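Local coordinates for protein alpha-galactosidase (Lactobacillus brevis, PDB 3MI6) that probably hydrolyses terminal, non-reducing alpha-D-galactose residues in alpha-D-galactosides, including galactose oligosaccharides and galactomannans, as a member of glycosyl hydrolase family 36, at residues D[128-133]-D[154-159]; D[415-420]-D[444-449]; D[451-456]-D[489-494]. All blocks are in the same frame, centred on the assembly; numbering follows the deposited sequence.

Interaction 1. Residues D[128-133]-D[154-159]; sequences DDDAQT and FPHQDV
Asp130 and His156 join two loops at one end of the large antiparallel sheet of the N-terminal domain: the approach to strand 132-140 and the tight turn of the beta hairpin formed by strands 146-154 and 159-167. His156 NE2 gives a nearly straight hydrogen bond to Asp130 OD2 (2.8 Å, 176°). The oxygen lies in the imidazole plane and accepts through its anti lone pair, although the carboxylate itself is turned 72° from the ring. Next to it, Asp129 has CG anti to its own nitrogen (chi1 -167°), which swings the carboxylate across to the hairpin turn. Its OD2 uses the syn lone pair to take a hydrogen bond from Gln157 NE2 at 3.1 Å, in the plane of that amide, while OD1 lies near the edge of the His156 ring.

Further out, His319 NE2 bonds the same Asp129 OD2, and Asp125 OD2 accepts the backbone N-H groups of Asp129 and Ala131, setting the course of the loop. Asp17 holds ND1 of His156, so both ring nitrogens are engaged and the rotation of the ring is fixed; two carboxylate partners would probably stabilise a protonated imidazole. Past these polar groups the Phe154 ring meets Phe315 of helix 305-319 edge-to-face. The small Ala131 suits the close approach here, its CB resting over one Phe154 face, 4.0 Å from the ring centroid.

Interaction 2. Residues D[415-420]-D[444-449]; sequences PEMVSV and RHQFVL
With CG anti to the carbonyl carbon (chi1 -62°) and chi2 near 171°, Leu449 lays CD2 against Val418 CB at 3.6 Å, the two side chains crossing at about a right angle, and brings CD1 beside the carbonyl oxygen of Pro415. Selenomethionine at Met417 is bent at chi2 (-56°), and its SE reaches Val448 CB at 3.8 Å while CG passes the amide of Gln446. With an alanine at Leu449 the branched end, CG and both methyls, is gone, which would probably open a gap against Val418 CB and beside the Glu416 carbonyl.

The backbones form a short two-stranded antiparallel ribbon in the long excursion after strand 408-413 of the eight-stranded beta/alpha barrel. Val418 and Phe447 are its hydrogen-bonded pair: Val418 N reaches Phe447 O at 2.9 Å, and Phe447 N returns to Val418 O at 3.0 Å. Met417 and Val448 make the neighbouring non-hydrogen-bonded pair, beyond which Leu449 N bonds Glu416 O at 2.8 Å. Beta-branched valines suit these extended positions. On the face bearing Val418, the Phe447 ring is met by Val420, CG2 lying 3.7 Å from CE1.

Glu416 sends its carboxylate away from the ribbon to Tyr504, Arg533 and Trp478 NE1, the last a predicted substrate-binding residue. At the other end Arg444, predicted to bind substrate too, is held through NE by a salt bridge to Asp377.

Interaction 3. Residues D[451-456]-D[489-494]; sequences MARPEV and SSRLTS
Arg453 and Arg491 cross obliquely, their guanidinium planes 73° apart, so that the aliphatic parts of the two chains touch while the charged ends diverge. Arg491 CB lies 3.8 Å from Arg453 CG, and the same CB sits over one face of the Arg453 guanidinium. Long side chains suit this place because each offers an aliphatic stem for packing and a charged end for pairing.

Glu455 reconciles the two like charges by giving one oxygen to each. OE1 forms a salt bridge with Arg491 NH1 at 2.8 Å, meeting that group at its edge, the carboxylate and guanidinium being nearly coplanar (26° apart). OE2 turns to Arg453 NH1, also at 2.8 Å, in a salt bridge whose hydrogen-bond geometry is weak. The Arg491 chain leaves with CG anti to its nitrogen and then bends at chi2 (58°), which carries its guanidinium round to the Pro454 ring; Pro454 CD covers one face, 3.7 Å from Arg491 NH1.

At the far end of Arg453, NH2 makes a weak hydrogen bond to Ser490 OG, which lies in the guanidinium plane at its edge. Ala452 points CB toward Ser489, reaching its OG only loosely at 4.4 Å; that hydroxyl is bonded chiefly to Asp450.

Ser490 and Arg491 are the central residues of a type I beta turn running from Ser489 to Leu492. Opposite it, Arg453 is the N-cap residue of helix 454-471; proline suits the next position, where no backbone N-H is needed, and the negative Glu455 is probably favoured by the helix dipole. The contact is thus a salt-bridge network tying the N-terminus of a barrel helix, the one leading into strand 475-478, to the loop that follows that strand in the beta/alpha barrel.

How the interactions relate
Interactions 2 and 3 are neighbours in the catalytic barrel, their centres about 16 Å apart. They touch directly: Glu416 CG packs on Met451 SE at 4.2 Å, and Leu449 CB on Val456 CG1 at 4.3 Å, and along the chain strand 447-448 is followed within a few residues by helix 454-471, whose first turn takes part in interaction 3. Interaction 2 borders the probable active site, the Pro415 side chain lying about 6 Å from that of Asp479, the predicted nucleophile; interaction 3 lies away from it. Interaction 1 belongs to the N-terminal domain, its centre about 42 Å from that of interaction 2 and 39 Å from that of interaction 3, and touches neither.

Interaction 1. Residues D[128-133]-D[154-159]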
loop_
_atom_site.group_PDB
_atom_site.type_symbol
_atom_site.label_atom_id
_atom_site.label_comp_id
_atom_site.label_asym_id
_atom_site.label_seq_id
_atom_site.Cartn_x
_atom_site.Cartn_y
_atom_site.Cartn_z
ATOM N N ASP D 128 -39.983 24.293 -9.559
ATOM C CA ASP D 128 -39.821 24.523 -10.982
ATOM C C ASP D 128 -38.337 24.455 -11.313
ATOM O O ASP D 128 -37.707 25.481 -11.552
ATOM C CB ASP D 128 -40.383 25.896 -11.340
ATOM C CG ASP D 128 -40.687 26.023 -12.804
ATOM O OD1 ASP D 128 -40.609 24.984 -13.505
ATOM O OD2 ASP D 128 -41.002 27.151 -13.248
ATOM N N ASP D 129 -37.786 23.243 -11.310
ATOM C CA ASP D 129 -36.342 23.049 -11.332
ATOM C C ASP D 129 -36.008 22.049 -12.402
ATOM O O ASP D 129 -34.979 21.398 -12.351
ATOM C CB ASP D 129 -35.868 22.523 -9.978
ATOM C CG ASP D 129 -34.353 22.578 -9.815
ATOM O OD1 ASP D 129 -33.693 23.398 -10.495
ATOM O OD2 ASP D 129 -33.823 21.803 -8.988
ATOM N N ASP D 130 -36.918 21.900 -13.354
ATOM C CA ASP D 130 -36.666 21.137 -14.573
ATOM C C ASP D 130 -36.554 19.624 -14.387
ATOM O O ASP D 130 -35.987 18.928 -15.239
ATOM C CB ASP D 130 -35.453 21.714 -15.313
ATOM C CG ASP D 130 -35.599 23.217 -15.576
ATOM O OD1 ASP D 130 -36.743 23.679 -15.833
ATOM O OD2 ASP D 130 -34.578 23.939 -15.509
ATOM N N ALA D 131 -37.131 19.114 -13.299
ATOM C CA ALA D 131 -37.133 17.672 -13.049
ATOM C C ALA D 131 -38.121 16.951 -13.949
ATOM O O ALA D 131 -39.053 17.547 -14.471
ATOM C CB ALA D 131 -37.411 17.355 -11.588
ATOM N N GLN D 132 -37.901 15.658 -14.128
ATOM C CA GLN D 132 -38.741 14.831 -14.976
ATOM C C GLN D 132 -38.845 13.441 -14.350
ATOM O O GLN D 132 -37.895 12.964 -13.740
ATOM C CB GLN D 132 -38.135 14.715 -16.380
ATOM C CG GLN D 132 -37.897 16.029 -17.117
ATOM C CD GLN D 132 -37.552 15.817 -18.592
ATOM O OE1 GLN D 132 -38.411 15.945 -19.460
ATOM N NE2 GLN D 132 -36.296 15.482 -18.876
ATOM N N THR D 133 -39.993 12.787 -14.486
ATOM C CA THR D 133 -40.110 11.418 -14.009
ATOM C C THR D 133 -40.429 10.513 -15.184
ATOM O O THR D 133 -41.372 10.765 -15.922
ATOM C CB THR D 133 -41.197 11.253 -12.914
ATOM O OG1 THR D 133 -41.061 12.271 -11.925
ATOM C CG2 THR D 133 -41.079 9.905 -12.236
ATOM N N PHE D 154 -33.010 14.999 -11.976
ATOM C CA PHE D 154 -32.904 16.316 -11.349
ATOM C C PHE D 154 -31.645 16.994 -11.868
ATOM O O PHE D 154 -30.660 17.124 -11.153
ATOM C CB PHE D 154 -32.821 16.169 -9.843
ATOM C CG PHE D 154 -34.144 15.973 -9.177
ATOM C CD1 PHE D 154 -34.663 14.725 -9.017
ATOM C CD2 PHE D 154 -34.845 17.044 -8.682
ATOM C CE1 PHE D 154 -35.850 14.553 -8.395
ATOM C CE2 PHE D 154 -36.038 16.867 -8.054
ATOM C CZ PHE D 154 -36.541 15.623 -7.912
ATOM N N PRO D 155 -31.685 17.447 -13.119
ATOM C CA PRO D 155 -30.503 17.814 -13.899
ATOM C C PRO D 155 -29.543 18.757 -13.188
ATOM O O PRO D 155 -28.333 18.626 -13.379
ATOM C CB PRO D 155 -31.101 18.520 -15.110
ATOM C CG PRO D 155 -32.480 18.932 -14.668
ATOM C CD PRO D 155 -32.930 17.830 -13.800
ATOM N N HIS D 156 -30.047 19.687 -12.385
ATOM C CA HIS D 156 -29.161 20.742 -11.863
ATOM C C HIS D 156 -28.306 20.365 -10.630
ATOM O O HIS D 156 -27.409 21.112 -10.230
ATOM C CB HIS D 156 -29.926 22.067 -11.661
ATOM C CG HIS D 156 -30.673 22.509 -12.882
ATOM N ND1 HIS D 156 -30.069 22.649 -14.114
ATOM C CD2 HIS D 156 -31.980 22.815 -13.067
ATOM C CE1 HIS D 156 -30.970 23.023 -15.005
ATOM N NE2 HIS D 156 -32.136 23.132 -14.393
ATOM N N GLN D 157 -28.577 19.209 -10.035
ATOM C CA GLN D 157 -27.756 18.729 -8.942
ATOM C C GLN D 157 -27.146 17.397 -9.359
ATOM O O GLN D 157 -26.565 16.684 -8.553
ATOM C CB GLN D 157 -28.579 18.584 -7.663
ATOM C CG GLN D 157 -29.243 19.853 -7.188
ATOM C CD GLN D 157 -30.558 20.146 -7.886
ATOM O OE1 GLN D 157 -31.223 19.235 -8.376
ATOM N NE2 GLN D 157 -30.943 21.426 -7.930
ATOM N N ASP D 158 -27.302 17.052 -10.625
ATOM C CA ASP D 158 -26.709 15.821 -11.137
ATOM C C ASP D 158 -27.220 14.549 -10.444
ATOM O O ASP D 158 -26.582 13.506 -10.495
ATOM C CB ASP D 158 -25.177 15.924 -11.111
ATOM C CG ASP D 158 -24.621 16.754 -12.294
ATOM O OD1 ASP D 158 -25.249 16.730 -13.384
ATOM O OD2 ASP D 158 -23.559 17.414 -12.147
ATOM N N VAL D 159 -28.403 14.653 -9.844
ATOM C CA VAL D 159 -29.066 13.544 -9.161
ATOM C C VAL D 159 -30.099 12.827 -10.028
ATOM O O VAL D 159 -30.936 13.459 -10.658
ATOM C CB VAL D 159 -29.849 14.058 -7.945
ATOM C CG1 VAL D 159 -30.788 12.977 -7.417
ATOM C CG2 VAL D 159 -28.903 14.550 -6.859
#

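Interaction 2. Residues D[415-420]-D[444-449]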
loop_
_atom_site.group_PDB
_atom_site.type_symbol
_atom_site.label_atom_id
_atom_site.label_comp_id
_atom_site.label_asym_id
_atom_site.label_seq_id
_atom_site.Cartn_x
_atom_site.Cartn_y
_atom_site.Cartn_z
ATOM N N PRO D 415 -41.559 8.010 21.704
ATOM C CA PRO D 415 -42.883 7.451 21.380
ATOM C C PRO D 415 -42.916 5.939 21.216
ATOM O O PRO D 415 -43.751 5.262 21.833
ATOM C CB PRO D 415 -43.198 8.076 20.023
ATOM C CG PRO D 415 -42.419 9.324 19.995
ATOM C CD PRO D 415 -41.144 9.022 20.717
ATOM N N GLU D 416 -42.030 5.426 20.367
ATOM C CA GLU D 416 -42.033 4.019 19.985
ATOM C C GLU D 416 -41.783 3.037 21.156
ATOM O O GLU D 416 -41.819 1.819 20.958
ATOM C CB GLU D 416 -41.008 3.799 18.859
ATOM C CG GLU D 416 -41.115 4.796 17.681
ATOM C CD GLU D 416 -39.765 5.074 17.000
ATOM O OE1 GLU D 416 -39.210 4.157 16.357
ATOM O OE2 GLU D 416 -39.256 6.216 17.105
HETATM N N MSE D 417 -41.557 3.565 22.366
HETATM C CA MSE D 417 -41.100 2.761 23.517
HETATM C C MSE D 417 -42.080 2.613 24.692
HETATM O O MSE D 417 -42.901 3.493 24.953
HETATM C CB MSE D 417 -39.759 3.291 24.045
HETATM C CG MSE D 417 -38.647 3.298 23.006
HETATM SE SE MSE D 417 -38.294 1.536 22.184
HETATM C CE MSE D 417 -37.310 2.182 20.636
ATOM N N VAL D 418 -41.966 1.491 25.405
ATOM C CA VAL D 418 -42.821 1.190 26.559
ATOM C C VAL D 418 -42.033 0.486 27.675
ATOM O O VAL D 418 -41.354 -0.515 27.435
ATOM C CB VAL D 418 -44.066 0.334 26.146
ATOM C CG1 VAL D 418 -43.632 -0.988 25.518
ATOM C CG2 VAL D 418 -45.031 0.122 27.332
ATOM N N SER D 419 -42.099 1.037 28.883
ATOM C CA SER D 419 -41.530 0.404 30.073
ATOM C C SER D 419 -42.578 -0.497 30.739
ATOM O O SER D 419 -43.770 -0.224 30.645
ATOM C CB SER D 419 -41.049 1.472 31.057
ATOM O OG SER D 419 -39.668 1.749 30.891
ATOM N N VAL D 420 -42.152 -1.571 31.399
ATOM C CA VAL D 420 -43.122 -2.467 32.022
ATOM C C VAL D 420 -43.759 -1.792 33.232
ATOM O O VAL D 420 -44.957 -1.954 33.487
ATOM C CB VAL D 420 -42.518 -3.823 32.440
ATOM C CG1 VAL D 420 -43.583 -4.699 33.068
ATOM C CG2 VAL D 420 -41.915 -4.530 31.245
ATOM N N ARG D 444 -31.951 -1.147 27.506
ATOM C CA ARG D 444 -31.998 -0.019 28.424
ATOM C C ARG D 444 -33.294 -0.090 29.252
ATOM O O ARG D 444 -33.994 0.913 29.420
ATOM C CB ARG D 444 -31.917 1.312 27.657
ATOM C CG ARG D 444 -31.584 2.510 28.530
ATOM C CD ARG D 444 -31.815 3.837 27.833
ATOM N NE ARG D 444 -31.562 4.949 28.757
ATOM C CZ ARG D 444 -31.787 6.236 28.492
ATOM N NH1 ARG D 444 -32.285 6.601 27.316
ATOM N NH2 ARG D 444 -31.519 7.164 29.409
ATOM N N HIS D 445 -33.623 -1.293 29.725
ATOM C CA HIS D 445 -34.769 -1.515 30.620
ATOM C C HIS D 445 -36.130 -1.110 30.012
ATOM O O HIS D 445 -37.001 -0.587 30.709
ATOM C CB HIS D 445 -34.516 -0.851 31.996
ATOM C CG HIS D 445 -33.061 -0.772 32.371
ATOM N ND1 HIS D 445 -32.286 0.345 32.131
ATOM C CD2 HIS D 445 -32.235 -1.683 32.942
ATOM C CE1 HIS D 445 -31.049 0.122 32.541
ATOM N NE2 HIS D 445 -30.990 -1.102 33.034
ATOM N N GLN D 446 -36.295 -1.359 28.711
ATOM C CA GLN D 446 -37.518 -1.024 27.971
ATOM C C GLN D 446 -37.765 -1.962 26.768
ATOM O O GLN D 446 -36.918 -2.791 26.405
ATOM C CB GLN D 446 -37.461 0.418 27.482
ATOM C CG GLN D 446 -36.632 0.617 26.217
ATOM C CD GLN D 446 -36.121 2.054 26.051
ATOM O OE1 GLN D 446 -36.032 2.563 24.931
ATOM N NE2 GLN D 446 -35.769 2.705 27.170
ATOM N N PHE D 447 -38.934 -1.830 26.151
ATOM C CA PHE D 447 -39.304 -2.671 25.018
ATOM C C PHE D 447 -40.000 -1.809 23.996
ATOM O O PHE D 447 -40.300 -0.653 24.284
ATOM C CB PHE D 447 -40.236 -3.779 25.486
ATOM C CG PHE D 447 -39.643 -4.622 26.555
ATOM C CD1 PHE D 447 -39.671 -4.196 27.873
ATOM C CD2 PHE D 447 -39.013 -5.817 26.239
ATOM C CE1 PHE D 447 -39.102 -4.952 28.855
ATOM C CE2 PHE D 447 -38.445 -6.582 27.215
ATOM C CZ PHE D 447 -38.491 -6.154 28.529
ATOM N N VAL D 448 -40.266 -2.352 22.810
ATOM C CA VAL D 448 -40.807 -1.518 21.748
ATOM C C VAL D 448 -42.282 -1.787 21.434
ATOM O O VAL D 448 -42.732 -2.930 21.439
ATOM C CB VAL D 448 -39.885 -1.491 20.476
ATOM C CG1 VAL D 448 -38.640 -2.334 20.674
ATOM C CG2 VAL D 448 -40.628 -1.924 19.252
ATOM N N LEU D 449 -43.036 -0.711 21.208
ATOM C CA LEU D 449 -44.448 -0.799 20.826
ATOM C C LEU D 449 -44.616 -1.302 19.411
ATOM O O LEU D 449 -43.861 -0.938 18.525
ATOM C CB LEU D 449 -45.100 0.578 20.881
ATOM C CG LEU D 449 -45.127 1.234 22.246
ATOM C CD1 LEU D 449 -45.586 2.680 22.129
ATOM C CD2 LEU D 449 -46.029 0.407 23.145
HETATM O O HOH W 1 -36.552 3.135 30.192
#

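Interaction 3. Residues D[451-456]-D[489-494]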
loop_
_atom_site.group_PDB
_atom_site.type_symbol
_atom_site.label_atom_id
_atom_site.label_comp_id
_atom_site.label_asym_id
_atom_site.label_seq_id
_atom_site.Cartn_x
_atom_site.Cartn_y
_atom_site.Cartn_z
HETATM N N MSE D 451 -45.608 -0.576 16.385
HETATM C CA MSE D 451 -45.983 0.517 15.491
HETATM C C MSE D 451 -46.712 0.049 14.245
HETATM O O MSE D 451 -47.177 0.860 13.453
HETATM C CB MSE D 451 -44.732 1.283 15.046
HETATM C CG MSE D 451 -43.966 1.962 16.169
HETATM SE SE MSE D 451 -45.020 3.360 17.045
HETATM C CE MSE D 451 -45.358 4.498 15.501
ATOM N N ALA D 452 -46.778 -1.260 14.048
ATOM C CA ALA D 452 -47.424 -1.809 12.870
ATOM C C ALA D 452 -48.936 -1.714 13.016
ATOM O O ALA D 452 -49.668 -1.843 12.037
ATOM C CB ALA D 452 -47.000 -3.247 12.653
ATOM N N ARG D 453 -49.398 -1.484 14.244
ATOM C CA ARG D 453 -50.825 -1.372 14.528
ATOM C C ARG D 453 -51.293 0.072 14.452
ATOM O O ARG D 453 -50.782 0.937 15.163
ATOM C CB ARG D 453 -51.130 -1.908 15.921
ATOM C CG ARG D 453 -50.702 -3.324 16.163
ATOM C CD ARG D 453 -50.473 -3.543 17.639
ATOM N NE ARG D 453 -50.589 -4.952 17.986
ATOM C CZ ARG D 453 -51.618 -5.476 18.644
ATOM N NH1 ARG D 453 -52.621 -4.702 19.045
ATOM N NH2 ARG D 453 -51.637 -6.776 18.911
ATOM N N PRO D 454 -52.272 0.338 13.587
ATOM C CA PRO D 454 -52.831 1.687 13.477
ATOM C C PRO D 454 -53.499 2.175 14.764
ATOM O O PRO D 454 -53.662 3.376 14.936
ATOM C CB PRO D 454 -53.846 1.548 12.339
ATOM C CG PRO D 454 -53.310 0.431 11.513
ATOM C CD PRO D 454 -52.700 -0.534 12.483
ATOM N N GLU D 455 -53.882 1.282 15.663
ATOM C CA GLU D 455 -54.431 1.751 16.931
ATOM C C GLU D 455 -53.330 2.420 17.747
ATOM O O GLU D 455 -53.572 3.371 18.482
ATOM C CB GLU D 455 -55.142 0.629 17.722
ATOM C CG GLU D 455 -54.280 -0.572 18.148
ATOM C CD GLU D 455 -54.391 -1.788 17.203
ATOM O OE1 GLU D 455 -54.552 -1.602 15.965
ATOM O OE2 GLU D 455 -54.303 -2.937 17.705
ATOM N N VAL D 456 -52.110 1.926 17.596
ATOM C CA VAL D 456 -50.978 2.471 18.330
ATOM C C VAL D 456 -50.615 3.878 17.860
ATOM O O VAL D 456 -50.405 4.773 18.679
ATOM C CB VAL D 456 -49.750 1.547 18.234
ATOM C CG1 VAL D 456 -48.539 2.188 18.888
ATOM C CG2 VAL D 456 -50.059 0.210 18.879
ATOM N N SER D 489 -45.677 -9.730 15.673
ATOM C CA SER D 489 -46.859 -8.898 15.746
ATOM C C SER D 489 -48.068 -9.822 15.729
ATOM O O SER D 489 -48.213 -10.642 14.824
ATOM C CB SER D 489 -46.901 -7.940 14.553
ATOM O OG SER D 489 -48.046 -7.104 14.585
ATOM N N SER D 490 -48.923 -9.709 16.737
ATOM C CA SER D 490 -50.165 -10.482 16.759
ATOM C C SER D 490 -51.169 -9.926 15.744
ATOM O O SER D 490 -52.123 -10.600 15.350
ATOM C CB SER D 490 -50.765 -10.510 18.166
ATOM O OG SER D 490 -50.790 -9.218 18.750
ATOM N N ARG D 491 -50.927 -8.693 15.315
ATOM C CA ARG D 491 -51.769 -8.008 14.346
ATOM C C ARG D 491 -51.604 -8.589 12.950
ATOM O O ARG D 491 -52.431 -8.365 12.069
ATOM C CB ARG D 491 -51.406 -6.523 14.322
ATOM C CG ARG D 491 -52.070 -5.727 13.217
ATOM C CD ARG D 491 -53.583 -5.829 13.336
ATOM N NE ARG D 491 -54.246 -5.023 12.318
ATOM C CZ ARG D 491 -54.780 -3.829 12.548
ATOM N NH1 ARG D 491 -54.727 -3.314 13.775
ATOM N NH2 ARG D 491 -55.371 -3.160 11.561
ATOM N N LEU D 492 -50.521 -9.321 12.741
ATOM C CA LEU D 492 -50.226 -9.854 11.418
ATOM C C LEU D 492 -50.402 -11.361 11.455
ATOM O O LEU D 492 -50.295 -11.973 12.519
ATOM C CB LEU D 492 -48.804 -9.479 10.990
ATOM C CG LEU D 492 -48.464 -7.983 11.022
ATOM C CD1 LEU D 492 -46.972 -7.746 10.835
ATOM C CD2 LEU D 492 -49.253 -7.208 9.970
ATOM N N THR D 493 -50.692 -11.962 10.305
ATOM C CA THR D 493 -50.843 -13.406 10.247
ATOM C C THR D 493 -49.471 -14.078 10.266
ATOM O O THR D 493 -48.447 -13.410 10.361
ATOM C CB THR D 493 -51.643 -13.831 9.012
ATOM O OG1 THR D 493 -50.842 -13.679 7.836
ATOM C CG2 THR D 493 -52.884 -12.979 8.881
ATOM N N SER D 494 -49.449 -15.403 10.193
ATOM C CA SER D 494 -48.190 -16.132 10.207
ATOM C C SER D 494 -47.330 -15.750 9.006
ATOM O O SER D 494 -46.123 -15.552 9.129
ATOM C CB SER D 494 -48.464 -17.630 10.197
ATOM O OG SER D 494 -49.434 -17.955 11.174
#